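Local coordinates for LysR family transcriptional regulator (Vibrio vulnificus, PDB 5B7H), which probably binds DNA and regulates transcription as a LysR-family factor of the OxyR type, this chain being its regulatory domain, at residues A[151-156]-A[176-181]; A[115-120]-A[140-145]; A[83-88]-A[194-199]; A[17-22]-A[46-51]. The protein carries 1 engineered substitution. One frame throughout, in Å; residues are numbered along the deposited sequence.

Contact 1: residues A[151-156]-A[176-181]; sequences TLVQMV and DNQNLV
Helix 149-157 of the LysR substrate-binding domain meets the start of strand 180-198 here: Val153 touches both Leu180 and Gln178, two residues earlier in the loop, and Val156 touches Leu180. Val153 does most of the work through one methyl: CG1 lies anti to the backbone N (chi1 165°), and from there it reaches both partners. Val153 CG1 is 3.6 Å from Leu180 CD1 and 3.5 Å from Gln178 NE2, whose side chain comes at it nearly at right angles. The other leucine branch is used by the next helical turn, Leu180 CD2 standing 4.1 Å from Val156 CG1. Gln154 adds its aliphatic part, with CG 3.7 Å from Gln178 OE1. The two glutamine amides are turned about 60° apart and find their polar partners elsewhere: Gln178 NE2 donates to Leu174 O, and Gln154 NE2 to Ala27 O of the second subunit. Leu31 of that subunit packs on Gln154 and its Cys32 on Gln178, placing this corner at the dimer interface. Between the segments, then, the hold is apolar and van der Waals, while the amides direct their hydrogen bonding outward, one of them into the partner chain.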
loop_
_atom_site.group_PDB
_atom_site.type_symbol
_atom_site.label_atom_id
_atom_site.label_comp_id
_atom_site.label_asym_id
_atom_site.label_seq_id
_atom_site.Cartn_x
_atom_site.Cartn_y
_atom_site.Cartn_z
ATOM N N THR A 151 -6.272 3.139 -3.383
ATOM C CA THR A 151 -6.921 4.238 -4.117
ATOM C C THR A 151 -8.123 3.738 -4.914
ATOM O O THR A 151 -9.105 4.477 -5.093
ATOM C CB THR A 151 -5.936 5.030 -4.980
ATOM O OG1 THR A 151 -5.280 4.149 -5.905
ATOM C CG2 THR A 151 -4.916 5.794 -4.132
ATOM N N LEU A 152 -8.091 2.478 -5.342
ATOM C CA LEU A 152 -9.272 1.872 -5.938
ATOM C C LEU A 152 -10.444 1.886 -4.961
ATOM O O LEU A 152 -11.576 2.301 -5.307
ATOM C CB LEU A 152 -8.925 0.440 -6.341
ATOM C CG LEU A 152 -10.028 -0.451 -6.904
ATOM C CD1 LEU A 152 -10.651 0.183 -8.120
ATOM C CD2 LEU A 152 -9.390 -1.831 -7.218
ATOM N N VAL A 153 -10.206 1.422 -3.734
ATOM C CA VAL A 153 -11.275 1.379 -2.745
ATOM C C VAL A 153 -11.747 2.786 -2.395
ATOM O O VAL A 153 -12.957 3.019 -2.190
ATOM C CB VAL A 153 -10.750 0.629 -1.514
ATOM C CG1 VAL A 153 -11.705 0.882 -0.309
ATOM C CG2 VAL A 153 -10.622 -0.874 -1.878
ATOM N N GLN A 154 -10.825 3.759 -2.356
ATOM C CA GLN A 154 -11.234 5.136 -2.083
ATOM C C GLN A 154 -12.147 5.679 -3.182
ATOM O O GLN A 154 -13.095 6.409 -2.885
ATOM C CB GLN A 154 -10.020 6.048 -1.918
ATOM C CG GLN A 154 -9.245 5.754 -0.615
ATOM C CD GLN A 154 -7.766 6.094 -0.688
ATOM O OE1 GLN A 154 -7.249 6.495 -1.752
ATOM N NE2 GLN A 154 -7.070 5.850 0.405
ATOM N N MET A 155 -11.889 5.354 -4.448
ATOM C CA MET A 155 -12.817 5.790 -5.502
ATOM C C MET A 155 -14.195 5.156 -5.333
ATOM O O MET A 155 -15.221 5.824 -5.533
ATOM C CB MET A 155 -12.282 5.491 -6.901
ATOM C CG MET A 155 -11.100 6.379 -7.257
ATOM S SD MET A 155 -10.547 6.211 -8.954
ATOM C CE MET A 155 -9.711 4.624 -8.908
ATOM N N VAL A 156 -14.243 3.879 -4.933
ATOM C CA VAL A 156 -15.538 3.260 -4.651
ATOM C C VAL A 156 -16.188 3.968 -3.474
ATOM O O VAL A 156 -17.399 4.235 -3.481
ATOM C CB VAL A 156 -15.340 1.749 -4.413
ATOM C CG1 VAL A 156 -16.659 1.105 -3.904
ATOM C CG2 VAL A 156 -14.907 1.064 -5.726
ATOM N N ASP A 176 -12.234 -0.089 6.782
ATOM C CA ASP A 176 -12.627 0.624 8.012
ATOM C C ASP A 176 -12.824 2.118 7.757
ATOM O O ASP A 176 -12.020 2.803 7.074
ATOM C CB ASP A 176 -11.536 0.498 9.060
ATOM C CG ASP A 176 -11.567 -0.836 9.786
ATOM O OD1 ASP A 176 -12.557 -1.606 9.654
ATOM O OD2 ASP A 176 -10.571 -1.096 10.516
ATOM N N ASN A 177 -13.923 2.627 8.305
ATOM C CA ASN A 177 -14.226 4.055 8.286
ATOM C C ASN A 177 -14.470 4.619 6.877
ATOM O O ASN A 177 -14.560 5.851 6.719
ATOM C CB ASN A 177 -13.183 4.882 9.073
ATOM C CG ASN A 177 -13.194 4.540 10.499
ATOM O OD1 ASN A 177 -14.262 4.475 11.076
ATOM N ND2 ASN A 177 -12.024 4.344 11.102
ATOM N N GLN A 178 -14.707 3.768 5.885
ATOM C CA GLN A 178 -14.995 4.258 4.533
ATOM C C GLN A 178 -16.435 4.076 4.124
ATOM O O GLN A 178 -16.780 4.380 2.984
ATOM C CB GLN A 178 -14.063 3.587 3.507
ATOM C CG GLN A 178 -12.589 3.822 3.893
ATOM C CD GLN A 178 -11.686 3.734 2.688
ATOM O OE1 GLN A 178 -11.742 4.604 1.836
ATOM N NE2 GLN A 178 -10.871 2.667 2.601
ATOM N N ASN A 179 -17.285 3.590 5.036
ATOM C CA ASN A 179 -18.738 3.476 4.839
ATOM C C ASN A 179 -19.102 2.639 3.605
ATOM O O ASN A 179 -19.969 3.029 2.823
ATOM C CB ASN A 179 -19.382 4.871 4.802
ATOM C CG ASN A 179 -20.808 4.852 5.245
ATOM O OD1 ASN A 179 -21.291 3.831 5.718
ATOM N ND2 ASN A 179 -21.506 5.959 5.077
ATOM N N LEU A 180 -18.477 1.456 3.463
ATOM C CA LEU A 180 -18.672 0.554 2.333
ATOM C C LEU A 180 -19.519 -0.640 2.752
ATOM O O LEU A 180 -19.681 -0.952 3.946
ATOM C CB LEU A 180 -17.329 0.032 1.811
ATOM C CG LEU A 180 -16.435 1.197 1.350
ATOM C CD1 LEU A 180 -15.033 0.713 1.139
ATOM C CD2 LEU A 180 -17.006 1.776 0.081
ATOM N N VAL A 181 -20.121 -1.273 1.747
ATOM C CA VAL A 181 -20.932 -2.480 1.912
ATOM C C VAL A 181 -20.258 -3.589 1.131
ATOM O O VAL A 181 -19.869 -3.385 -0.026
ATOM C CB VAL A 181 -22.360 -2.263 1.387
ATOM C CG1 VAL A 181 -23.148 -3.567 1.515
ATOM C CG2 VAL A 181 -23.036 -1.152 2.225
#

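Contact 2: residues A[115-120]-A[140-145]; sequences SVFLLE and KINPFS
One water ties Leu118 to both Asn142 and Phe144: it accepts from Leu118 N at 2.9 Å and lies 2.8 Å from each of Asn142 O and Phe144 O. More acceptors surround it than it has protons, so the two donated bonds may be shared. Next to it the backbones bridge directly. Val116 N donates to Lys140 O at 2.8 Å, approaching almost in line with the carbonyl, and Asn142 N donates to Val116 O at 2.8 Å, this time tilted 35° from the carbonyl plane. Asn142 then lies flat against Phe117: its CB sits 3.7 Å above the centroid of the Phe117 ring, a CH-pi contact, with amide and ring planes only 15° apart. Chi1 of -167° swings CG of Asn142 opposite its own N and out over CE1 and CZ of the ring. Both ends of the amide are held, ND2 by Glu114 O and OD1 by Phe144 N at 2.8 Å, so its rotation over the ring is fixed. Farther along, Leu118 CD1 rests 3.8 Å from Ile141 CG2. The single bridge Val116-Ile141 thus joins the loops before and after helix 124-132, and the bond from Phe144 N to Asn142 OD1 closes an Asx turn.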
loop_
_atom_site.group_PDB
_atom_site.type_symbol
_atom_site.label_atom_id
_atom_site.label_comp_id
_atom_site.label_asym_id
_atom_site.label_seq_id
_atom_site.Cartn_x
_atom_site.Cartn_y
_atom_site.Cartn_z
ATOM N N SER A 115 -19.084 1.278 -14.713
ATOM C CA SER A 115 -19.195 1.382 -13.254
ATOM C C SER A 115 -18.223 0.504 -12.489
ATOM O O SER A 115 -18.132 0.638 -11.266
ATOM C CB SER A 115 -20.624 1.078 -12.797
ATOM O OG SER A 115 -20.992 -0.263 -13.173
ATOM N N VAL A 116 -17.523 -0.403 -13.157
ATOM C CA VAL A 116 -16.602 -1.322 -12.486
ATOM C C VAL A 116 -15.193 -0.781 -12.649
ATOM O O VAL A 116 -14.693 -0.689 -13.776
ATOM C CB VAL A 116 -16.712 -2.733 -13.078
ATOM C CG1 VAL A 116 -15.675 -3.641 -12.399
ATOM C CG2 VAL A 116 -18.094 -3.228 -12.888
ATOM N N PHE A 117 -14.538 -0.428 -11.547
ATOM C CA PHE A 117 -13.172 0.086 -11.595
ATOM C C PHE A 117 -12.209 -1.068 -11.312
ATOM O O PHE A 117 -12.501 -1.948 -10.486
ATOM C CB PHE A 117 -12.973 1.202 -10.541
ATOM C CG PHE A 117 -13.599 2.512 -10.928
ATOM C CD1 PHE A 117 -12.788 3.533 -11.463
ATOM C CD2 PHE A 117 -14.999 2.705 -10.867
ATOM C CE1 PHE A 117 -13.351 4.784 -11.824
ATOM C CE2 PHE A 117 -15.581 3.937 -11.232
ATOM C CZ PHE A 117 -14.752 4.970 -11.724
ATOM N N LEU A 118 -11.104 -1.103 -12.054
ATOM C CA LEU A 118 -10.119 -2.181 -11.921
ATOM C C LEU A 118 -8.718 -1.596 -11.908
ATOM O O LEU A 118 -8.476 -0.536 -12.490
ATOM C CB LEU A 118 -10.143 -3.139 -13.120
ATOM C CG LEU A 118 -11.503 -3.843 -13.258
ATOM C CD1 LEU A 118 -11.586 -4.557 -14.607
ATOM C CD2 LEU A 118 -11.763 -4.832 -12.108
ATOM N N LEU A 119 -7.801 -2.300 -11.231
ATOM C CA LEU A 119 -6.391 -1.963 -11.365
ATOM C C LEU A 119 -5.904 -2.182 -12.800
ATOM O O LEU A 119 -6.420 -3.032 -13.555
ATOM C CB LEU A 119 -5.530 -2.847 -10.454
ATOM C CG LEU A 119 -5.813 -2.657 -8.969
ATOM C CD1 LEU A 119 -5.169 -3.795 -8.161
ATOM C CD2 LEU A 119 -5.269 -1.274 -8.437
ATOM N N GLU A 120 -4.876 -1.416 -13.176
ATOM C CA GLU A 120 -4.152 -1.646 -14.429
ATOM C C GLU A 120 -3.558 -3.089 -14.468
ATOM O O GLU A 120 -3.360 -3.721 -13.437
ATOM C CB GLU A 120 -2.961 -0.697 -14.498
ATOM C CG GLU A 120 -3.266 0.771 -14.532
ATOM C CD GLU A 120 -1.978 1.612 -14.686
ATOM O OE1 GLU A 120 -0.881 1.064 -14.371
ATOM O OE2 GLU A 120 -2.066 2.801 -15.120
ATOM N N LYS A 140 -18.893 -2.632 -19.019
ATOM C CA LYS A 140 -19.116 -2.249 -17.634
ATOM C C LYS A 140 -17.861 -1.714 -16.985
ATOM O O LYS A 140 -17.925 -1.220 -15.847
ATOM C CB LYS A 140 -19.679 -3.406 -16.806
ATOM C CG LYS A 140 -20.987 -3.987 -17.369
ATOM C CD LYS A 140 -21.993 -2.890 -17.607
ATOM C CE LYS A 140 -23.325 -3.424 -18.143
ATOM N NZ LYS A 140 -24.270 -2.294 -18.420
ATOM N N ILE A 141 -16.706 -1.832 -17.626
ATOM C CA ILE A 141 -15.455 -1.476 -16.960
ATOM C C ILE A 141 -15.150 -0.005 -17.227
ATOM O O ILE A 141 -15.169 0.460 -18.379
ATOM C CB ILE A 141 -14.299 -2.370 -17.447
ATOM C CG1 ILE A 141 -14.555 -3.846 -17.144
ATOM C CG2 ILE A 141 -12.918 -1.839 -16.942
ATOM C CD1 ILE A 141 -13.570 -4.759 -17.891
ATOM N N ASN A 142 -14.876 0.739 -16.165
ATOM C CA ASN A 142 -14.542 2.143 -16.327
ATOM C C ASN A 142 -13.175 2.288 -16.997
ATOM O O ASN A 142 -12.230 1.567 -16.660
ATOM C CB ASN A 142 -14.485 2.834 -14.954
ATOM C CG ASN A 142 -14.451 4.363 -15.099
ATOM O OD1 ASN A 142 -13.403 4.932 -15.428
ATOM N ND2 ASN A 142 -15.613 5.017 -14.928
ATOM N N PRO A 143 -13.036 3.197 -17.964
ATOM C CA PRO A 143 -11.741 3.330 -18.650
ATOM C C PRO A 143 -10.621 3.931 -17.812
ATOM O O PRO A 143 -9.457 3.812 -18.226
ATOM C CB PRO A 143 -12.060 4.242 -19.832
ATOM C CG PRO A 143 -13.331 4.974 -19.427
ATOM C CD PRO A 143 -14.107 3.970 -18.621
ATOM N N PHE A 144 -10.900 4.528 -16.660
ATOM C CA PHE A 144 -9.831 5.043 -15.808
ATOM C C PHE A 144 -9.357 3.902 -14.909
ATOM O O PHE A 144 -10.100 3.441 -14.029
ATOM C CB PHE A 144 -10.330 6.228 -14.996
ATOM C CG PHE A 144 -9.267 6.824 -14.119
ATOM C CD1 PHE A 144 -9.110 6.410 -12.787
ATOM C CD2 PHE A 144 -8.398 7.762 -14.655
ATOM C CE1 PHE A 144 -8.124 6.996 -12.013
ATOM C CE2 PHE A 144 -7.415 8.324 -13.879
ATOM C CZ PHE A 144 -7.271 7.935 -12.591
ATOM N N SER A 145 -8.129 3.451 -15.130
ATOM C CA SER A 145 -7.584 2.354 -14.353
ATOM C C SER A 145 -6.955 2.847 -13.063
ATOM O O SER A 145 -6.260 3.865 -13.038
ATOM C CB SER A 145 -6.521 1.625 -15.155
ATOM O OG SER A 145 -7.089 1.114 -16.349
HETATM O O HOH W 1 -11.090 0.819 -14.230
#

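Contact 3: residues A[83-88]-A[194-199]; sequences RVVGQD and IGLVWR. With SO4 (sulfate ion), chain D.
Strands 81-95 and 180-198 run antiparallel where Arg83 pairs with Leu196, and a classic beta bulge interrupts them where Val85 and Gly86 both face Ile194. The backbone bonds show the shift. Arg83 and Leu196 exchange a regular pair of N-H...O bonds, each 2.9 Å from N to O. Beyond Val84, Ile194 O receives two donors: Val85 N at 2.8 Å in a nearly straight bond (176°), and Gly86 N in a weak one at 3.4 Å. Ile194 N donates to Gly86 O and closes the bulge, and backbone bonding goes on between Asp88 and Arg192. Opposite Val84 stands Gly195, and the two CA atoms, Val84 CA and Gly195 CA, come within 4.0 Å.

Apolar contacts follow. Val85 spreads its two methyls, CG1 reaching Leu196 CD1 at 4.1 Å and CG2 lying by Ile194 CG2. Asp88 brings its CB against CG1 and CD1 of Ile194, and Arg83 passes its CB by the Trp198 ring. Helix 205-217 lies on this side, with Ala212 and Val215 against Val85.

Charges hold the polar ends. Arg83, its chain extended as far as NE, pairs NH2 with Glu213 OE2; Asp88 OD2 pairs with Arg192. At the end of the segment, a sulfate probably left from crystallisation, also bound by Ser203 N, sits at the edge of the Arg199 guanidinium, with Arg199 NH2 donating to its O2 at 3.0 Å.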
loop_
_atom_site.group_PDB
_atom_site.type_symbol
_atom_site.label_atom_id
_atom_site.label_comp_id
_atom_site.label_asym_id
_atom_site.label_seq_id
_atom_site.Cartn_x
_atom_site.Cartn_y
_atom_site.Cartn_z
ATOM N N ARG A 83 3.922 -24.092 -4.897
ATOM C CA ARG A 83 3.048 -24.817 -4.003
ATOM C C ARG A 83 1.894 -23.889 -3.655
ATOM O O ARG A 83 2.132 -22.833 -3.065
ATOM C CB ARG A 83 3.808 -25.183 -2.719
ATOM C CG ARG A 83 2.987 -25.973 -1.759
ATOM C CD ARG A 83 3.902 -26.705 -0.752
ATOM N NE ARG A 83 3.088 -27.175 0.324
ATOM C CZ ARG A 83 3.553 -27.802 1.372
ATOM N NH1 ARG A 83 4.871 -27.989 1.497
ATOM N NH2 ARG A 83 2.693 -28.162 2.317
ATOM N N VAL A 84 0.667 -24.273 -3.983
ATOM C CA VAL A 84 -0.520 -23.529 -3.576
ATOM C C VAL A 84 -0.801 -23.831 -2.113
ATOM O O VAL A 84 -0.810 -24.993 -1.697
ATOM C CB VAL A 84 -1.710 -23.937 -4.435
ATOM C CG1 VAL A 84 -3.024 -23.365 -3.882
ATOM C CG2 VAL A 84 -1.455 -23.473 -5.874
ATOM N N VAL A 85 -1.051 -22.782 -1.335
ATOM C CA VAL A 85 -1.197 -22.921 0.115
ATOM C C VAL A 85 -2.559 -22.511 0.609
ATOM O O VAL A 85 -2.897 -22.823 1.765
ATOM C CB VAL A 85 -0.111 -22.116 0.867
ATOM C CG1 VAL A 85 1.291 -22.762 0.613
ATOM C CG2 VAL A 85 -0.099 -20.602 0.435
ATOM N N GLY A 86 -3.348 -21.841 -0.205
ATOM C CA GLY A 86 -4.720 -21.566 0.215
ATOM C C GLY A 86 -5.457 -20.740 -0.821
ATOM O O GLY A 86 -4.944 -20.441 -1.896
ATOM N N GLN A 87 -6.701 -20.413 -0.483
ATOM C CA GLN A 87 -7.580 -19.695 -1.392
ATOM C C GLN A 87 -8.053 -18.443 -0.661
ATOM O O GLN A 87 -8.346 -18.504 0.539
ATOM C CB GLN A 87 -8.787 -20.600 -1.746
ATOM C CG GLN A 87 -8.432 -21.800 -2.654
ATOM C CD GLN A 87 -7.609 -22.857 -1.929
ATOM O OE1 GLN A 87 -8.007 -23.349 -0.854
ATOM N NE2 GLN A 87 -6.417 -23.189 -2.487
ATOM N N ASP A 88 -8.152 -17.334 -1.386
ATOM C CA ASP A 88 -8.516 -16.028 -0.845
ATOM C C ASP A 88 -9.765 -15.602 -1.607
ATOM O O ASP A 88 -9.684 -15.300 -2.803
ATOM C CB ASP A 88 -7.320 -15.094 -1.104
ATOM C CG ASP A 88 -7.470 -13.659 -0.541
ATOM O OD1 ASP A 88 -8.176 -13.422 0.476
ATOM O OD2 ASP A 88 -6.792 -12.785 -1.155
ATOM N N ILE A 194 -3.399 -18.707 -3.558
ATOM C CA ILE A 194 -2.188 -18.085 -3.070
ATOM C C ILE A 194 -1.130 -19.179 -3.051
ATOM O O ILE A 194 -1.391 -20.305 -2.590
ATOM C CB ILE A 194 -2.423 -17.566 -1.634
ATOM C CG1 ILE A 194 -3.649 -16.632 -1.581
ATOM C CG2 ILE A 194 -1.117 -16.880 -1.097
ATOM C CD1 ILE A 194 -3.534 -15.443 -2.430
ATOM N N GLY A 195 0.078 -18.847 -3.501
ATOM C CA GLY A 195 1.101 -19.870 -3.476
ATOM C C GLY A 195 2.484 -19.320 -3.220
ATOM O O GLY A 195 2.716 -18.121 -3.290
ATOM N N LEU A 196 3.391 -20.241 -2.910
ATOM C CA LEU A 196 4.810 -19.943 -2.768
ATOM C C LEU A 196 5.512 -20.418 -4.037
ATOM O O LEU A 196 5.167 -21.464 -4.599
ATOM C CB LEU A 196 5.466 -20.629 -1.562
ATOM C CG LEU A 196 5.342 -19.798 -0.262
ATOM C CD1 LEU A 196 3.839 -19.642 0.191
ATOM C CD2 LEU A 196 6.241 -20.443 0.848
ATOM N N VAL A 197 6.522 -19.679 -4.463
ATOM C CA VAL A 197 7.245 -19.965 -5.712
ATOM C C VAL A 197 8.735 -19.809 -5.458
ATOM O O VAL A 197 9.165 -18.802 -4.881
ATOM C CB VAL A 197 6.819 -18.992 -6.825
ATOM C CG1 VAL A 197 7.533 -19.317 -8.168
ATOM C CG2 VAL A 197 5.290 -19.108 -7.051
ATOM N N TRP A 198 9.548 -20.746 -5.966
ATOM C CA TRP A 198 10.994 -20.713 -5.713
ATOM C C TRP A 198 11.732 -21.412 -6.850
ATOM O O TRP A 198 11.120 -22.004 -7.732
ATOM C CB TRP A 198 11.398 -21.332 -4.376
ATOM C CG TRP A 198 11.072 -22.793 -4.202
ATOM C CD1 TRP A 198 11.906 -23.856 -4.461
ATOM C CD2 TRP A 198 9.863 -23.342 -3.643
ATOM N NE1 TRP A 198 11.280 -25.063 -4.086
ATOM C CE2 TRP A 198 10.024 -24.752 -3.595
ATOM C CE3 TRP A 198 8.657 -22.782 -3.206
ATOM C CZ2 TRP A 198 9.008 -25.616 -3.111
ATOM C CZ3 TRP A 198 7.643 -23.656 -2.710
ATOM C CH2 TRP A 198 7.851 -25.057 -2.665
ATOM N N ARG A 199 13.067 -21.371 -6.805
ATOM C CA ARG A 199 13.867 -21.978 -7.890
ATOM C C ARG A 199 14.067 -23.455 -7.628
ATOM O O ARG A 199 14.418 -23.843 -6.507
ATOM C CB ARG A 199 15.236 -21.348 -7.956
ATOM C CG ARG A 199 15.184 -19.857 -8.336
ATOM C CD ARG A 199 16.594 -19.288 -8.535
ATOM N NE ARG A 199 17.409 -19.359 -7.334
ATOM C CZ ARG A 199 17.277 -18.502 -6.310
ATOM N NH1 ARG A 199 16.379 -17.503 -6.359
ATOM N NH2 ARG A 199 18.032 -18.674 -5.228
HETATM S S SO4 D . 20.448 -20.961 -3.363
HETATM O O1 SO4 D . 20.314 -22.323 -2.839
HETATM O O2 SO4 D . 19.996 -20.912 -4.766
HETATM O O3 SO4 D . 21.823 -20.499 -3.213
HETATM O O4 SO4 D . 19.648 -20.091 -2.508
#

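Contact 4: residues A[17-22]-A[46-51]; sequences QLKLGC and NLLLRE
Gln17 runs out fully extended, with CG opposite its backbone N (chi1 -180°, chi2 179°), while Leu48 turns CG back beside its own N (chi1 -65°), and the two meet on one face of the parallel pair that frames the beta-alpha-beta crossover 16-22, 27-41, 45-51. The end of the leucine lies against the amide group: Leu48 CD1 is 3.3 Å from Gln17 CD. Lys19 lies alongside Leu48 on the same face, its CG 4.1 Å from Leu48 CB.

On the other face leucines meet: Leu47 CD1 touches Leu18 CB at 3.9 Å and reaches on to Leu20 CB; Leu20 and Leu49 point the same way, with their CD2 atoms in contact. Helix 205-217 packs over Leu18 and Leu20 through Leu211, and Ile38 of helix 27-41 meets Leu47.

Between the strands, Leu18 N, Leu20 N and Cys22 N donate to Asn46 O, Leu48 O and Arg50 O, and Leu48 N and Arg50 N answer to Leu18 O and Leu20 O. Gly21 CA comes as near as 3.1 Å to Arg50 O in a CA-H...O contact. Strand 45-51 is an edge strand of the sheet within this chain, and the second subunit meets it there: its Ser148 OG hydrogen-bonds Glu51 OE2, and its Thr147 OG1 accepts from Glu51 N. At the strands' beginning, a water donates to Gln17 OE1 at 2.8 Å and accepts from Asn46 ND2 at 3.1 Å.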
loop_
_atom_site.group_PDB
_atom_site.type_symbol
_atom_site.label_atom_id
_atom_site.label_comp_id
_atom_site.label_asym_id
_atom_site.label_seq_id
_atom_site.Cartn_x
_atom_site.Cartn_y
_atom_site.Cartn_z
ATOM N N GLN A 17 18.597 -16.012 7.385
ATOM C CA GLN A 17 17.930 -14.946 6.656
ATOM C C GLN A 17 17.261 -15.507 5.410
ATOM O O GLN A 17 17.796 -16.402 4.753
ATOM C CB GLN A 17 18.963 -13.928 6.293
ATOM C CG GLN A 17 18.489 -12.751 5.551
ATOM C CD GLN A 17 19.647 -11.831 5.281
ATOM O OE1 GLN A 17 20.029 -11.032 6.147
ATOM N NE2 GLN A 17 20.229 -11.940 4.081
ATOM N N LEU A 18 16.071 -14.984 5.099
ATOM C CA LEU A 18 15.356 -15.334 3.884
ATOM C C LEU A 18 14.905 -14.037 3.227
ATOM O O LEU A 18 14.381 -13.169 3.932
ATOM C CB LEU A 18 14.149 -16.182 4.276
ATOM C CG LEU A 18 13.476 -17.076 3.279
ATOM C CD1 LEU A 18 14.517 -18.079 2.808
ATOM C CD2 LEU A 18 12.323 -17.768 3.996
ATOM N N LYS A 19 15.126 -13.901 1.909
ATOM C CA LYS A 19 14.601 -12.802 1.107
ATOM C C LYS A 19 13.306 -13.240 0.437
ATOM O O LYS A 19 13.309 -14.105 -0.436
ATOM C CB LYS A 19 15.622 -12.268 0.083
ATOM C CG LYS A 19 16.886 -11.716 0.777
ATOM C CD LYS A 19 18.001 -11.453 -0.199
ATOM C CE LYS A 19 18.935 -10.363 0.273
ATOM N NZ LYS A 19 19.981 -10.142 -0.764
ATOM N N LEU A 20 12.217 -12.595 0.793
ATOM C CA LEU A 20 10.894 -13.018 0.334
ATOM C C LEU A 20 10.236 -11.862 -0.404
ATOM O O LEU A 20 10.192 -10.745 0.113
ATOM C CB LEU A 20 10.017 -13.466 1.539
ATOM C CG LEU A 20 8.618 -13.961 1.177
ATOM C CD1 LEU A 20 8.210 -15.054 2.236
ATOM C CD2 LEU A 20 7.603 -12.831 1.171
ATOM N N GLY A 21 9.698 -12.137 -1.588
ATOM C CA GLY A 21 8.993 -11.153 -2.384
ATOM C C GLY A 21 7.500 -11.429 -2.326
ATOM O O GLY A 21 7.070 -12.579 -2.258
ATOM N N CYS A 22 6.713 -10.375 -2.426
ATOM C CA CYS A 22 5.272 -10.532 -2.378
ATOM C C CYS A 22 4.592 -9.395 -3.128
ATOM O O CYS A 22 5.120 -8.281 -3.178
ATOM C CB CYS A 22 4.856 -10.527 -0.901
ATOM S SG CYS A 22 3.101 -10.961 -0.586
ATOM N N ASN A 46 15.036 -14.433 9.992
ATOM C CA ASN A 46 14.967 -13.007 9.687
ATOM C C ASN A 46 14.431 -12.896 8.273
ATOM O O ASN A 46 15.032 -13.446 7.343
ATOM C CB ASN A 46 16.351 -12.357 9.766
ATOM C CG ASN A 46 16.817 -12.168 11.192
ATOM O OD1 ASN A 46 16.108 -12.521 12.131
ATOM N ND2 ASN A 46 17.990 -11.598 11.366
ATOM N N LEU A 47 13.302 -12.199 8.100
ATOM C CA LEU A 47 12.629 -12.138 6.817
ATOM C C LEU A 47 12.846 -10.760 6.212
ATOM O O LEU A 47 12.236 -9.786 6.660
ATOM C CB LEU A 47 11.142 -12.449 7.027
ATOM C CG LEU A 47 10.273 -13.094 5.985
ATOM C CD1 LEU A 47 10.902 -14.380 5.455
ATOM C CD2 LEU A 47 8.924 -13.347 6.646
ATOM N N LEU A 48 13.709 -10.664 5.192
ATOM C CA LEU A 48 13.910 -9.452 4.406
ATOM C C LEU A 48 12.835 -9.481 3.333
ATOM O O LEU A 48 12.598 -10.536 2.731
ATOM C CB LEU A 48 15.308 -9.436 3.767
ATOM C CG LEU A 48 16.412 -9.369 4.823
ATOM C CD1 LEU A 48 17.731 -9.435 4.108
ATOM C CD2 LEU A 48 16.358 -8.003 5.514
ATOM N N LEU A 49 12.150 -8.376 3.131
ATOM C CA LEU A 49 10.917 -8.362 2.353
ATOM C C LEU A 49 11.035 -7.419 1.172
ATOM O O LEU A 49 11.572 -6.304 1.307
ATOM C CB LEU A 49 9.692 -7.943 3.209
ATOM C CG LEU A 49 9.388 -8.900 4.357
ATOM C CD1 LEU A 49 8.237 -8.273 5.151
ATOM C CD2 LEU A 49 8.911 -10.205 3.772
ATOM N N ARG A 50 10.489 -7.828 0.026
ATOM C CA ARG A 50 10.400 -6.997 -1.172
ATOM C C ARG A 50 8.988 -7.024 -1.708
ATOM O O ARG A 50 8.409 -8.108 -1.872
ATOM C CB ARG A 50 11.341 -7.593 -2.234
ATOM C CG ARG A 50 11.096 -7.093 -3.641
ATOM C CD ARG A 50 11.674 -5.751 -3.882
ATOM N NE ARG A 50 13.063 -5.734 -3.438
ATOM C CZ ARG A 50 14.104 -6.272 -4.095
ATOM N NH1 ARG A 50 13.944 -6.888 -5.287
ATOM N NH2 ARG A 50 15.327 -6.206 -3.539
ATOM N N GLU A 51 8.394 -5.857 -1.940
ATOM C CA GLU A 51 7.075 -5.762 -2.536
ATOM C C GLU A 51 7.245 -5.267 -3.967
ATOM O O GLU A 51 7.902 -4.241 -4.214
ATOM C CB GLU A 51 6.188 -4.812 -1.714
ATOM C CG GLU A 51 4.803 -4.681 -2.322
ATOM C CD GLU A 51 3.852 -3.819 -1.479
ATOM O OE1 GLU A 51 3.113 -3.016 -2.113
ATOM O OE2 GLU A 51 3.861 -3.911 -0.244
HETATM O O HOH W 2 19.040 -10.572 8.679
#

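Overall arrangement
From the N terminus, contact 4 closes first, joining strands 16-22 and 45-51 around helix 27-41, and is complete before anything else opens. Contact 3 opens at 83-88 and closes only at 194-199, pairing strands 81-95 and 180-198. Nested in its long loop are contact 2, which joins the loops on either side of helix 124-132, and then, in series, contact 1, which ties helix 149-157 to the start of strand 180-198. Those two touch, Leu152 and Met155 packing on Phe117, and lie across the chain's centre from contact 3, their centres each about 28 Å from its centre. Contacts 1, 3 and 4 reach the same mixed sheet; contacts 1, 2 and 4 meet the second subunit.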